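Local structure of DREP2 (Drosophila melanogaster, 4D2K) at residues K23-V26 and E32-V35. The protein probably takes part in apoptotic DNA fragmentation or its regulation, its CIDE domain likely assembling with other copies. Sequence-based numbering, arbitrary orientation.
Sequences KGVV and ELLV
Val25 and Leu33 make the apolar, enclosed part of this contact. CG2 of Val25 lies 4.4 Å from CD1 of Leu33, a light methyl-methyl contact. Val25 points from the strand toward the helix. Leu33 leaves the helix at an angle and reaches the strand with its end. With CG anti to the backbone N (chi1 169°), chi2 near 58° turns CD1 to the valine. Both residues are buried. Val25 also packs on Leu12 and Ile14 of strand 10-16 and on Arg36 and Lys40 further along the helix. Strand 22-27 is an edge strand within the chain, and helix 30-40 lies across the sheet. The contact joins the second strand to the main helix in the opening beta-beta-alpha part of the ubiquitin-like fold of CIDE-N domains, with the helix closing one side of the core.

The other end is polar and more open: Val26 is exposed and Glu32 partly so. Glu32 stretches its side chain toward the end of the strand, with chi1 at -170° and an extended chain beyond CG. Its OE2 comes to 3.7 Å from Val26 O, and no hydrogen bond joins the two oxygens. The carboxylate instead forms a salt bridge with Lys9 through OE2, which also receives a weak hydrogen bond from Gly28 N. The positive charge of Lys9 probably offsets the approach of the two oxygens. The side chain of Val26 points away from the helix.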
ATOM      1  N   LYS A  23      -4.794   5.783   5.933  1.00 34.59           N
ATOM      2  CA  LYS A  23      -6.029   5.698   5.161  1.00 36.10           C
ATOM      3  C   LYS A  23      -6.526   4.259   5.045  1.00 37.52           C
ATOM      4  O   LYS A  23      -5.764   3.313   5.182  1.00 36.79           O
ATOM      5  CB  LYS A  23      -5.818   6.257   3.747  1.00 39.55           C
ATOM      6  CG  LYS A  23      -5.351   7.709   3.702  1.00 38.03           C
ATOM      7  CD  LYS A  23      -6.473   8.639   4.061  1.00 41.24           C
ATOM      8  CE  LYS A  23      -6.061  10.073   3.940  1.00 41.45           C
ATOM      9  NZ  LYS A  23      -7.229  10.910   3.677  1.00 45.27           N
ATOM     10  N   GLY A  24      -7.802   4.093   4.740  1.00 36.80           N
ATOM     11  CA  GLY A  24      -8.343   2.766   4.578  1.00 35.84           C
ATOM     12  C   GLY A  24      -8.825   2.675   3.149  1.00 37.39           C
ATOM     13  O   GLY A  24      -9.424   3.621   2.635  1.00 40.56           O
ATOM     14  N   VAL A  25      -8.561   1.543   2.501  1.00 35.14           N
ATOM     15  CA  VAL A  25      -9.001   1.362   1.132  1.00 32.89           C
ATOM     16  C   VAL A  25      -9.658   0.026   1.040  1.00 33.99           C
ATOM     17  O   VAL A  25      -9.406  -0.863   1.856  1.00 33.30           O
ATOM     18  CB  VAL A  25      -7.826   1.432   0.113  1.00 36.65           C
ATOM     19  CG1 VAL A  25      -7.153   2.803   0.138  1.00 36.32           C
ATOM     20  CG2 VAL A  25      -6.821   0.292   0.368  1.00 32.39           C
ATOM     21  N   VAL A  26     -10.479  -0.131   0.014  1.00 37.01           N
ATOM     22  CA  VAL A  26     -11.129  -1.398  -0.248  1.00 37.26           C
ATOM     23  C   VAL A  26     -10.899  -1.744  -1.699  1.00 39.68           C
ATOM     24  O   VAL A  26     -11.378  -1.040  -2.579  1.00 38.17           O
ATOM     25  CB  VAL A  26     -12.637  -1.348   0.048  1.00 37.19           C
ATOM     26  CG1 VAL A  26     -13.274  -2.715  -0.253  1.00 41.67           C
ATOM     27  CG2 VAL A  26     -12.878  -0.956   1.487  1.00 35.59           C
ATOM     28  N   GLU A  32      -5.324  -2.135  -8.468  1.00 43.11           N
ATOM     29  CA  GLU A  32      -6.295  -1.286  -7.807  1.00 44.50           C
ATOM     30  C   GLU A  32      -5.734  -0.821  -6.454  1.00 41.97           C
ATOM     31  O   GLU A  32      -6.007   0.303  -6.014  1.00 42.56           O
ATOM     32  CB  GLU A  32      -7.623  -2.047  -7.673  1.00 46.20           C
ATOM     33  CG  GLU A  32      -8.830  -1.246  -7.229  1.00 54.04           C
ATOM     34  CD  GLU A  32     -10.056  -2.137  -7.054  1.00 61.06           C
ATOM     35  OE1 GLU A  32     -10.209  -3.092  -7.852  1.00 61.04           O
ATOM     36  OE2 GLU A  32     -10.841  -1.912  -6.105  1.00 65.99           O
ATOM     37  N   LEU A  33      -4.943  -1.670  -5.801  1.00 39.34           N
ATOM     38  CA  LEU A  33      -4.258  -1.227  -4.590  1.00 40.06           C
ATOM     39  C   LEU A  33      -3.408   0.000  -4.886  1.00 41.49           C
ATOM     40  O   LEU A  33      -3.486   0.982  -4.151  1.00 40.44           O
ATOM     41  CB  LEU A  33      -3.400  -2.345  -3.983  1.00 39.44           C
ATOM     42  CG  LEU A  33      -2.452  -1.866  -2.876  1.00 37.92           C
ATOM     43  CD1 LEU A  33      -3.212  -1.213  -1.740  1.00 38.94           C
ATOM     44  CD2 LEU A  33      -1.687  -3.050  -2.331  1.00 37.30           C
ATOM     45  N   LEU A  34      -2.644  -0.030  -5.983  1.00 41.17           N
ATOM     46  CA  LEU A  34      -1.830   1.130  -6.374  1.00 42.02           C
ATOM     47  C   LEU A  34      -2.666   2.373  -6.705  1.00 44.34           C
ATOM     48  O   LEU A  34      -2.374   3.474  -6.232  1.00 42.86           O
ATOM     49  CB  LEU A  34      -0.944   0.786  -7.578  1.00 40.54           C
ATOM     50  CG  LEU A  34       0.156  -0.263  -7.397  1.00 46.14           C
ATOM     51  CD1 LEU A  34       0.890  -0.533  -8.703  1.00 46.71           C
ATOM     52  CD2 LEU A  34       1.135   0.214  -6.355  1.00 42.51           C
ATOM     53  N   VAL A  35      -3.689   2.209  -7.537  1.00 43.18           N
ATOM     54  CA  VAL A  35      -4.541   3.341  -7.882  1.00 43.47           C
ATOM     55  C   VAL A  35      -5.164   4.018  -6.643  1.00 45.46           C
ATOM     56  O   VAL A  35      -5.052   5.238  -6.495  1.00 44.90           O
ATOM     57  CB  VAL A  35      -5.655   2.924  -8.856  1.00 48.64           C
ATOM     58  CG1 VAL A  35      -6.687   4.032  -8.964  1.00 52.02           C
ATOM     59  CG2 VAL A  35      -5.057   2.573 -10.235  1.00 41.74           C
TER